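Local coordinates for protein D-ribitol-5-phosphate phosphatase (Bacteroides thetaiotaomicron, PDB 4JB3) that removes the phosphate from D-ribitol 5-phosphate and D-ribitol 1-phosphate, and also from a phosphorylated intermediate of riboflavin biosynthesis, as a magnesium-dependent phosphatase of the HAD superfamily, at residues V36-F47 against A101-V109; H63-G74 against S162-P170. One frame throughout, in Å; residues are numbered along the deposited sequence.

Contact 1: residues V36-F47 against A101-V109; sequences VDIDRDKAVQAF and AWLGFFNEV
The Phe47 ring has the CB of Ala101 over the centre of one face, 3.6 Å from the ring centroid in a CH-pi contact. Its edge is turned to the indole of Trp102. This is a T-shaped pair with planes 88° apart, and Phe47 CZ lies 4.0 Å from Trp102 CE2. The Phe105 ring is met in the same way: the CB of Ala43 sits over its centre, 3.4 Å from the centroid. At the edge of this ring, in its plane, lies Ile38 CG2. The other branch of Ile38 runs alongside Phe106: CG1 stands anti to the carbonyl carbon (chi1 -64°), and a bend at chi2 brings CD1 near the ring's CE1.

Helices 40-50 and 95-103 belong to the helical cap of this HAD phosphatase; 36-39 and 105-109 are the two linkers to the Rossmann-like core. The linkers pair through a single beta bridge between Ile38 and Phe106. Asn107 N donates to Asp37 O, and Asp39 N donates to Phe105 O at 2.7 Å. Asp39 is the N-cap of helix 40-50 and accepts from Lys42 N through OD1.

Lys42 starts with CG anti to its own N, then bends at chi3 and chi4. The bend folds NZ back onto the type I beta turn from Leu103 to Phe106, where it donates to Gly104 O at 3.0 Å and to Phe106 O at 2.9 Å. It meets both oxygens from above their carbonyl planes. Gly104 also lets the helix come close, since a CB there would collide with Ala46 CB. Asn107 ND2 makes a weak, nearly straight bond to Asp37 OD2, with amide and carboxylate planes 84° apart. A water links the same ND2 to Asp39 OD2.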
loop_
_atom_site.group_PDB
_atom_site.type_symbol
_atom_site.label_atom_id
_atom_site.label_comp_id
_atom_site.label_asym_id
_atom_site.label_seq_id
_atom_site.Cartn_x
_atom_site.Cartn_y
_atom_site.Cartn_z
ATOM N N VAL A 36 -2.011 -6.373 1.538
ATOM C CA VAL A 36 -3.403 -6.587 1.925
ATOM C C VAL A 36 -4.294 -6.476 0.682
ATOM O O VAL A 36 -4.077 -5.597 -0.156
ATOM C CB VAL A 36 -3.859 -5.552 2.992
ATOM C CG1 VAL A 36 -5.273 -5.838 3.445
ATOM C CG2 VAL A 36 -2.907 -5.559 4.198
ATOM N N ASP A 37 -5.280 -7.363 0.550
ATOM C CA ASP A 37 -6.214 -7.318 -0.579
ATOM C C ASP A 37 -7.050 -6.046 -0.568
ATOM O O ASP A 37 -7.525 -5.618 0.489
ATOM C CB ASP A 37 -7.247 -8.447 -0.508
ATOM C CG ASP A 37 -6.645 -9.820 -0.495
ATOM O OD1 ASP A 37 -5.436 -9.960 -0.740
ATOM O OD2 ASP A 37 -7.419 -10.775 -0.251
ATOM N N ILE A 38 -7.259 -5.471 -1.750
ATOM C CA ILE A 38 -8.220 -4.377 -1.942
ATOM C C ILE A 38 -9.510 -4.940 -2.523
ATOM O O ILE A 38 -9.472 -5.774 -3.429
ATOM C CB ILE A 38 -7.683 -3.328 -2.952
ATOM C CG1 ILE A 38 -6.438 -2.638 -2.417
ATOM C CG2 ILE A 38 -8.757 -2.288 -3.295
ATOM C CD1 ILE A 38 -6.621 -2.086 -1.050
ATOM N N ASP A 39 -10.655 -4.495 -2.012
ATOM C CA ASP A 39 -11.941 -4.801 -2.618
ATOM C C ASP A 39 -12.665 -3.480 -2.843
ATOM O O ASP A 39 -13.292 -2.939 -1.924
ATOM C CB ASP A 39 -12.765 -5.718 -1.711
ATOM C CG ASP A 39 -14.041 -6.225 -2.382
ATOM O OD1 ASP A 39 -14.583 -5.545 -3.278
ATOM O OD2 ASP A 39 -14.506 -7.324 -2.011
ATOM N N ARG A 40 -12.587 -2.965 -4.067
ATOM C CA ARG A 40 -13.169 -1.660 -4.372
ATOM C C ARG A 40 -14.683 -1.664 -4.199
ATOM O O ARG A 40 -15.251 -0.668 -3.772
ATOM C CB ARG A 40 -12.825 -1.221 -5.801
ATOM C CG ARG A 40 -12.983 0.285 -6.032
ATOM C CD ARG A 40 -12.978 0.651 -7.516
ATOM N NE ARG A 40 -14.210 0.233 -8.178
ATOM C CZ ARG A 40 -15.242 1.034 -8.432
ATOM N NH1 ARG A 40 -16.316 0.551 -9.034
ATOM N NH2 ARG A 40 -15.201 2.318 -8.101
ATOM N N ASP A 41 -15.329 -2.778 -4.529
ATOM C CA ASP A 41 -16.779 -2.860 -4.386
ATOM C C ASP A 41 -17.189 -2.760 -2.919
ATOM O O ASP A 41 -18.218 -2.152 -2.589
ATOM C CB ASP A 41 -17.319 -4.147 -5.010
ATOM C CG ASP A 41 -17.410 -4.071 -6.520
ATOM O OD1 ASP A 41 -17.198 -2.974 -7.082
ATOM O OD2 ASP A 41 -17.701 -5.110 -7.149
ATOM N N LYS A 42 -16.386 -3.349 -2.036
ATOM C CA LYS A 42 -16.656 -3.263 -0.607
ATOM C C LYS A 42 -16.445 -1.825 -0.114
ATOM O O LYS A 42 -17.193 -1.330 0.733
ATOM C CB LYS A 42 -15.783 -4.251 0.175
ATOM C CG LYS A 42 -16.180 -4.381 1.634
ATOM C CD LYS A 42 -15.795 -5.735 2.217
ATOM C CE LYS A 42 -14.312 -5.805 2.539
ATOM N NZ LYS A 42 -13.915 -4.785 3.551
ATOM N N ALA A 43 -15.428 -1.157 -0.655
ATOM C CA ALA A 43 -15.183 0.256 -0.341
ATOM C C ALA A 43 -16.355 1.130 -0.790
ATOM O O ALA A 43 -16.813 2.003 -0.044
ATOM C CB ALA A 43 -13.897 0.726 -0.997
ATOM N N VAL A 44 -16.833 0.896 -2.012
ATOM C CA VAL A 44 -17.967 1.644 -2.535
ATOM C C VAL A 44 -19.179 1.477 -1.622
ATOM O O VAL A 44 -19.826 2.461 -1.256
ATOM C CB VAL A 44 -18.297 1.208 -3.971
ATOM C CG1 VAL A 44 -19.677 1.690 -4.401
ATOM C CG2 VAL A 44 -17.221 1.716 -4.933
ATOM N N GLN A 45 -19.461 0.241 -1.224
ATOM C CA GLN A 45 -20.553 -0.022 -0.282
ATOM C C GLN A 45 -20.362 0.714 1.046
ATOM O O GLN A 45 -21.322 1.265 1.591
ATOM C CB GLN A 45 -20.675 -1.525 -0.011
ATOM C CG GLN A 45 -21.241 -2.338 -1.165
ATOM C CD GLN A 45 -22.702 -2.031 -1.434
ATOM O OE1 GLN A 45 -23.539 -2.082 -0.529
ATOM N NE2 GLN A 45 -23.015 -1.706 -2.684
ATOM N N ALA A 46 -19.131 0.725 1.557
ATOM C CA ALA A 46 -18.844 1.342 2.850
ATOM C C ALA A 46 -19.052 2.847 2.784
ATOM O O ALA A 46 -19.556 3.450 3.738
ATOM C CB ALA A 46 -17.431 1.015 3.293
ATOM N N PHE A 47 -18.649 3.465 1.676
ATOM C CA PHE A 47 -18.864 4.905 1.538
ATOM C C PHE A 47 -20.312 5.268 1.238
ATOM O O PHE A 47 -20.793 6.303 1.698
ATOM C CB PHE A 47 -17.884 5.541 0.545
ATOM C CG PHE A 47 -16.518 5.778 1.130
ATOM C CD1 PHE A 47 -15.541 4.781 1.092
ATOM C CD2 PHE A 47 -16.219 6.985 1.752
ATOM C CE1 PHE A 47 -14.285 4.996 1.648
ATOM C CE2 PHE A 47 -14.963 7.209 2.306
ATOM C CZ PHE A 47 -13.995 6.215 2.260
ATOM N N ALA A 101 -15.203 3.531 6.947
ATOM C CA ALA A 101 -15.443 3.522 5.507
ATOM C C ALA A 101 -14.155 3.240 4.743
ATOM O O ALA A 101 -14.132 2.398 3.844
ATOM C CB ALA A 101 -16.089 4.826 5.045
ATOM N N TRP A 102 -13.074 3.916 5.109
ATOM C CA TRP A 102 -11.770 3.632 4.511
ATOM C C TRP A 102 -11.338 2.173 4.664
ATOM O O TRP A 102 -10.768 1.584 3.737
ATOM C CB TRP A 102 -10.700 4.552 5.100
ATOM C CG TRP A 102 -10.616 5.848 4.356
ATOM C CD1 TRP A 102 -11.046 7.078 4.789
ATOM C CD2 TRP A 102 -10.108 6.046 3.029
ATOM N NE1 TRP A 102 -10.816 8.024 3.817
ATOM C CE2 TRP A 102 -10.252 7.415 2.724
ATOM C CE3 TRP A 102 -9.543 5.196 2.068
ATOM C CZ2 TRP A 102 -9.835 7.956 1.514
ATOM C CZ3 TRP A 102 -9.135 5.732 0.868
ATOM C CH2 TRP A 102 -9.287 7.096 0.593
ATOM N N LEU A 103 -11.596 1.591 5.832
ATOM C CA LEU A 103 -11.196 0.204 6.063
ATOM C C LEU A 103 -12.030 -0.765 5.221
ATOM O O LEU A 103 -11.665 -1.939 5.069
ATOM C CB LEU A 103 -11.264 -0.143 7.548
ATOM C CG LEU A 103 -10.273 0.647 8.404
ATOM C CD1 LEU A 103 -10.364 0.220 9.856
ATOM C CD2 LEU A 103 -8.853 0.480 7.893
ATOM N N GLY A 104 -13.126 -0.266 4.657
ATOM C CA GLY A 104 -13.933 -1.031 3.727
ATOM C C GLY A 104 -13.172 -1.448 2.483
ATOM O O GLY A 104 -13.575 -2.389 1.802
ATOM N N PHE A 105 -12.069 -0.755 2.188
ATOM C CA PHE A 105 -11.233 -1.123 1.045
ATOM C C PHE A 105 -10.532 -2.455 1.241
ATOM O O PHE A 105 -10.099 -3.073 0.270
ATOM C CB PHE A 105 -10.130 -0.083 0.830
ATOM C CG PHE A 105 -10.476 1.005 -0.148
ATOM C CD1 PHE A 105 -10.367 0.787 -1.516
ATOM C CD2 PHE A 105 -10.859 2.256 0.299
ATOM C CE1 PHE A 105 -10.670 1.799 -2.425
ATOM C CE2 PHE A 105 -11.167 3.269 -0.598
ATOM C CZ PHE A 105 -11.067 3.038 -1.964
ATOM N N PHE A 106 -10.379 -2.886 2.491
ATOM C CA PHE A 106 -9.442 -3.969 2.793
ATOM C C PHE A 106 -10.071 -5.245 3.309
ATOM O O PHE A 106 -11.051 -5.209 4.047
ATOM C CB PHE A 106 -8.397 -3.482 3.803
ATOM C CG PHE A 106 -7.652 -2.267 3.349
ATOM C CD1 PHE A 106 -6.570 -2.389 2.500
ATOM C CD2 PHE A 106 -8.033 -1.001 3.750
ATOM C CE1 PHE A 106 -5.872 -1.266 2.070
ATOM C CE2 PHE A 106 -7.348 0.116 3.308
ATOM C CZ PHE A 106 -6.268 -0.020 2.468
ATOM N N ASN A 107 -9.487 -6.374 2.921
ATOM C CA ASN A 107 -9.814 -7.656 3.545
ATOM C C ASN A 107 -8.804 -7.883 4.660
ATOM O O ASN A 107 -7.781 -7.222 4.684
ATOM C CB ASN A 107 -9.720 -8.800 2.529
ATOM C CG ASN A 107 -10.778 -8.717 1.451
ATOM O OD1 ASN A 107 -11.888 -8.243 1.688
ATOM N ND2 ASN A 107 -10.442 -9.189 0.255
ATOM N N GLU A 108 -9.069 -8.800 5.585
ATOM C CA GLU A 108 -8.067 -9.112 6.604
ATOM C C GLU A 108 -6.800 -9.623 5.921
ATOM O O GLU A 108 -6.872 -10.233 4.852
ATOM C CB GLU A 108 -8.594 -10.139 7.608
ATOM C CG GLU A 108 -9.681 -9.598 8.547
ATOM C CD GLU A 108 -9.151 -8.632 9.599
ATOM O OE1 GLU A 108 -7.926 -8.384 9.642
ATOM O OE2 GLU A 108 -9.970 -8.116 10.389
ATOM N N VAL A 109 -5.642 -9.340 6.508
ATOM C CA VAL A 109 -4.372 -9.686 5.863
ATOM C C VAL A 109 -4.142 -11.196 5.851
ATOM O O VAL A 109 -4.507 -11.897 6.804
ATOM C CB VAL A 109 -3.171 -8.971 6.541
ATOM C CG1 VAL A 109 -3.009 -9.430 7.971
ATOM C CG2 VAL A 109 -1.885 -9.212 5.776
HETATM O O HOH W 1 -5.854 -9.293 2.462
HETATM O O HOH W 2 -12.666 -9.530 -1.768
#

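Contact 2: residues H63-G74 against S162-P170; sequences HQTGIFQELEEG and SYQLGHTKP
The C-terminal end of helix 66-72 meets the short, weakly bonded helix 162-165, with the CA atoms of Gly74 and Tyr163 4.1 Å apart. Gly74 closes helix 66-72 in a Schellman motif with positive phi. A CB there would collide with Tyr163 O. In HAD-fold terms this joins the cap to the core segment after strand 158-161, which carries Lys169. That lysine forms salt bridges with Asp30, the probable nucleophile, and with Asp193.

Ser162 OG donates to Glu72 O at 2.6 Å, in the carbonyl plane and on a lone pair. A backbone amide, Thr132 N, also bonds to this OG. Thr168 OG1 lies between its own N and carbonyl carbon (chi1 43°), which turns it to Glu73. It donates to Glu73 OE2 at 2.8 Å, on the anti lone pair. Gln69 NE2 donates to the same OE2 at 2.7 Å, from above the carboxylate plane. A water that accepts from Thr168 N donates to Glu73 OE2 as well, giving this oxygen three donors. The extended Glu73 chain lays CG against Thr168 CG2, 3.6 Å away. An alanine in place of Glu73 would probably leave the Thr168 hydroxyl and the Gln69 amide without their shared acceptor and open a gap beside the threonine methyl.

Another water bonds to Gln64 O and Thr168 OG1 and lies over the centre of one face of the His63 ring. At the edge of that ring, His63 ND1 donates to Lys169 O at 3.0 Å. The bond is nearly straight (167°), and the oxygen lies close to the ring plane.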
loop_
_atom_site.group_PDB
_atom_site.type_symbol
_atom_site.label_atom_id
_atom_site.label_comp_id
_atom_site.label_asym_id
_atom_site.label_seq_id
_atom_site.Cartn_x
_atom_site.Cartn_y
_atom_site.Cartn_z
ATOM N N HIS A 63 -5.371 5.146 -7.845
ATOM C CA HIS A 63 -5.079 6.569 -7.764
ATOM C C HIS A 63 -6.372 7.343 -7.540
ATOM O O HIS A 63 -7.193 7.474 -8.451
ATOM C CB HIS A 63 -4.407 7.028 -9.065
ATOM C CG HIS A 63 -4.008 8.470 -9.072
ATOM N ND1 HIS A 63 -2.776 8.906 -8.624
ATOM C CD2 HIS A 63 -4.670 9.576 -9.486
ATOM C CE1 HIS A 63 -2.705 10.219 -8.754
ATOM N NE2 HIS A 63 -3.840 10.649 -9.276
ATOM N N GLN A 64 -6.553 7.863 -6.329
ATOM C CA GLN A 64 -7.761 8.617 -6.024
ATOM C C GLN A 64 -7.739 9.979 -6.696
ATOM O O GLN A 64 -6.682 10.451 -7.117
ATOM C CB GLN A 64 -7.929 8.790 -4.513
ATOM C CG GLN A 64 -7.796 7.501 -3.705
ATOM C CD GLN A 64 -8.706 6.393 -4.189
ATOM O OE1 GLN A 64 -9.802 6.636 -4.706
ATOM N NE2 GLN A 64 -8.246 5.158 -4.038
ATOM N N THR A 65 -8.917 10.592 -6.805
ATOM C CA THR A 65 -9.051 11.947 -7.325
ATOM C C THR A 65 -9.866 12.796 -6.352
ATOM O O THR A 65 -10.345 12.289 -5.327
ATOM C CB THR A 65 -9.741 11.961 -8.698
ATOM O OG1 THR A 65 -11.053 11.402 -8.574
ATOM C CG2 THR A 65 -8.936 11.147 -9.700
ATOM N N GLY A 66 -10.016 14.080 -6.662
ATOM C CA GLY A 66 -10.803 14.965 -5.817
ATOM C C GLY A 66 -10.283 15.038 -4.391
ATOM O O GLY A 66 -9.070 15.006 -4.163
ATOM N N ILE A 67 -11.194 15.111 -3.424
ATOM C CA ILE A 67 -10.786 15.225 -2.031
ATOM C C ILE A 67 -10.106 13.950 -1.528
ATOM O O ILE A 67 -9.337 13.985 -0.562
ATOM C CB ILE A 67 -11.951 15.617 -1.090
ATOM C CG1 ILE A 67 -13.064 14.561 -1.134
ATOM C CG2 ILE A 67 -12.467 16.997 -1.431
ATOM C CD1 ILE A 67 -14.109 14.757 -0.044
ATOM N N PHE A 68 -10.388 12.828 -2.179
ATOM C CA PHE A 68 -9.725 11.572 -1.843
ATOM C C PHE A 68 -8.245 11.641 -2.191
ATOM O O PHE A 68 -7.409 11.228 -1.392
ATOM C CB PHE A 68 -10.430 10.391 -2.528
ATOM C CG PHE A 68 -11.810 10.126 -1.989
ATOM C CD1 PHE A 68 -12.900 10.871 -2.427
ATOM C CD2 PHE A 68 -12.012 9.133 -1.035
ATOM C CE1 PHE A 68 -14.173 10.634 -1.915
ATOM C CE2 PHE A 68 -13.280 8.887 -0.523
ATOM C CZ PHE A 68 -14.356 9.644 -0.961
ATOM N N GLN A 69 -7.927 12.184 -3.364
ATOM C CA GLN A 69 -6.534 12.444 -3.729
ATOM C C GLN A 69 -5.892 13.445 -2.782
ATOM O O GLN A 69 -4.753 13.253 -2.339
ATOM C CB GLN A 69 -6.438 12.972 -5.157
ATOM C CG GLN A 69 -5.054 13.500 -5.525
ATOM C CD GLN A 69 -4.917 13.774 -7.005
ATOM O OE1 GLN A 69 -5.912 13.940 -7.709
ATOM N NE2 GLN A 69 -3.680 13.807 -7.493
ATOM N N GLU A 70 -6.610 14.523 -2.483
ATOM C CA GLU A 70 -6.069 15.544 -1.596
ATOM C C GLU A 70 -5.696 14.959 -0.239
ATOM O O GLU A 70 -4.652 15.298 0.324
ATOM C CB GLU A 70 -7.030 16.737 -1.453
ATOM C CG GLU A 70 -7.070 17.612 -2.694
ATOM C CD GLU A 70 -8.200 18.616 -2.673
ATOM O OE1 GLU A 70 -8.918 18.679 -1.658
ATOM O OE2 GLU A 70 -8.377 19.338 -3.676
ATOM N N LEU A 71 -6.531 14.061 0.282
ATOM C CA LEU A 71 -6.219 13.381 1.532
ATOM C C LEU A 71 -4.965 12.527 1.379
ATOM O O LEU A 71 -4.053 12.585 2.216
ATOM C CB LEU A 71 -7.393 12.502 1.974
ATOM C CG LEU A 71 -7.126 11.630 3.202
ATOM C CD1 LEU A 71 -7.057 12.517 4.455
ATOM C CD2 LEU A 71 -8.177 10.531 3.327
ATOM N N GLU A 72 -4.875 11.776 0.290
ATOM C CA GLU A 72 -3.734 10.877 0.117
ATOM C C GLU A 72 -2.438 11.606 -0.238
ATOM O O GLU A 72 -1.358 11.019 -0.173
ATOM C CB GLU A 72 -4.076 9.735 -0.848
ATOM C CG GLU A 72 -5.261 8.918 -0.313
ATOM C CD GLU A 72 -5.160 7.430 -0.577
ATOM O OE1 GLU A 72 -4.715 7.016 -1.676
ATOM O OE2 GLU A 72 -5.540 6.655 0.339
ATOM N N GLU A 73 -2.538 12.886 -0.577
ATOM C CA GLU A 73 -1.343 13.707 -0.809
ATOM C C GLU A 73 -1.019 14.630 0.362
ATOM O O GLU A 73 -0.060 15.403 0.300
ATOM C CB GLU A 73 -1.488 14.517 -2.097
ATOM C CG GLU A 73 -1.485 13.631 -3.313
ATOM C CD GLU A 73 -1.696 14.358 -4.617
ATOM O OE1 GLU A 73 -1.885 15.597 -4.614
ATOM O OE2 GLU A 73 -1.672 13.676 -5.662
ATOM N N GLY A 74 -1.820 14.557 1.419
ATOM C CA GLY A 74 -1.586 15.378 2.593
ATOM C C GLY A 74 -2.027 16.820 2.426
ATOM O O GLY A 74 -1.704 17.659 3.265
ATOM N N SER A 162 2.379 8.312 0.885
ATOM C CA SER A 162 2.009 9.430 0.015
ATOM C C SER A 162 1.595 10.692 0.776
ATOM O O SER A 162 2.011 11.797 0.424
ATOM C CB SER A 162 0.882 9.003 -0.928
ATOM O OG SER A 162 -0.267 8.633 -0.183
ATOM N N TYR A 163 0.778 10.535 1.814
ATOM C CA TYR A 163 0.200 11.700 2.490
ATOM C C TYR A 163 1.232 12.498 3.283
ATOM O O TYR A 163 1.000 13.665 3.623
ATOM C CB TYR A 163 -1.005 11.306 3.351
ATOM C CG TYR A 163 -0.700 10.524 4.607
ATOM C CD1 TYR A 163 -0.468 11.173 5.812
ATOM C CD2 TYR A 163 -0.675 9.133 4.593
ATOM C CE1 TYR A 163 -0.204 10.452 6.971
ATOM C CE2 TYR A 163 -0.432 8.402 5.749
ATOM C CZ TYR A 163 -0.195 9.068 6.927
ATOM O OH TYR A 163 0.055 8.354 8.086
ATOM N N GLN A 164 2.377 11.884 3.561
ATOM C CA GLN A 164 3.445 12.591 4.251
ATOM C C GLN A 164 4.436 13.203 3.276
ATOM O O GLN A 164 5.255 14.035 3.658
ATOM C CB GLN A 164 4.176 11.637 5.187
ATOM C CG GLN A 164 3.313 11.152 6.319
ATOM C CD GLN A 164 4.112 10.388 7.344
ATOM O OE1 GLN A 164 5.012 9.633 6.996
ATOM N NE2 GLN A 164 3.799 10.592 8.617
ATOM N N LEU A 165 4.341 12.806 2.011
ATOM C CA LEU A 165 5.313 13.220 1.003
ATOM C C LEU A 165 4.778 14.211 -0.028
ATOM O O LEU A 165 5.562 14.815 -0.773
ATOM C CB LEU A 165 5.908 11.994 0.310
ATOM C CG LEU A 165 6.602 11.022 1.261
ATOM C CD1 LEU A 165 7.116 9.814 0.488
ATOM C CD2 LEU A 165 7.743 11.737 1.961
ATOM N N GLY A 166 3.458 14.376 -0.091
ATOM C CA GLY A 166 2.870 15.405 -0.938
ATOM C C GLY A 166 2.567 14.988 -2.370
ATOM O O GLY A 166 2.202 15.834 -3.195
ATOM N N HIS A 167 2.720 13.705 -2.672
ATOM C CA HIS A 167 2.477 13.193 -4.022
ATOM C C HIS A 167 1.926 11.790 -3.908
ATOM O O HIS A 167 2.244 11.080 -2.952
ATOM C CB HIS A 167 3.787 13.103 -4.824
ATOM C CG HIS A 167 4.533 14.394 -4.929
ATOM N ND1 HIS A 167 4.294 15.314 -5.926
ATOM C CD2 HIS A 167 5.528 14.909 -4.170
ATOM C CE1 HIS A 167 5.101 16.349 -5.768
ATOM N NE2 HIS A 167 5.865 16.124 -4.714
ATOM N N THR A 168 1.120 11.377 -4.886
ATOM C CA THR A 168 0.683 9.987 -4.995
ATOM C C THR A 168 1.272 9.329 -6.235
ATOM O O THR A 168 1.412 9.984 -7.278
ATOM C CB THR A 168 -0.855 9.861 -5.062
ATOM O OG1 THR A 168 -1.379 10.868 -5.939
ATOM C CG2 THR A 168 -1.456 10.032 -3.692
ATOM N N LYS A 169 1.607 8.043 -6.122
ATOM C CA LYS A 169 1.964 7.238 -7.291
ATOM C C LYS A 169 0.794 7.358 -8.265
ATOM O O LYS A 169 -0.362 7.346 -7.836
ATOM C CB LYS A 169 2.157 5.770 -6.892
ATOM C CG LYS A 169 3.298 5.531 -5.895
ATOM C CD LYS A 169 3.480 4.025 -5.657
ATOM C CE LYS A 169 2.320 3.514 -4.859
ATOM N NZ LYS A 169 2.420 2.065 -4.590
ATOM N N PRO A 170 1.074 7.441 -9.572
ATOM C CA PRO A 170 2.367 7.197 -10.217
ATOM C C PRO A 170 3.222 8.446 -10.434
ATOM O O PRO A 170 4.051 8.434 -11.339
ATOM C CB PRO A 170 1.951 6.604 -11.564
ATOM C CG PRO A 170 0.707 7.385 -11.902
ATOM C CD PRO A 170 0.000 7.607 -10.573
HETATM O O HOH W 3 -4.193 10.265 -5.692
HETATM O O HOH W 4 0.627 13.334 -6.988
HETATM O O HOH W 5 1.069 16.793 -5.377
#

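From the N terminus the chain runs through strand 26-29, which leads to the probable nucleophile Asp30, and then into 36-47. Segment 63-74 follows, then 101-109, which closes the loop of contact 1 across 53 largely helical residues. The chain returns to the core through strands 125-130 and 158-161. Segment 162-170 then closes contact 2. The two loops cross, since their segments alternate. Contact 1 ties the start of the cap to its return; contact 2 ties the cap helix 66-72 to the core. Their centres lie 18 Å apart, yet they touch: Phe68 and Leu71 pack against Trp102, and Phe68 also meets Phe47 edge-to-face.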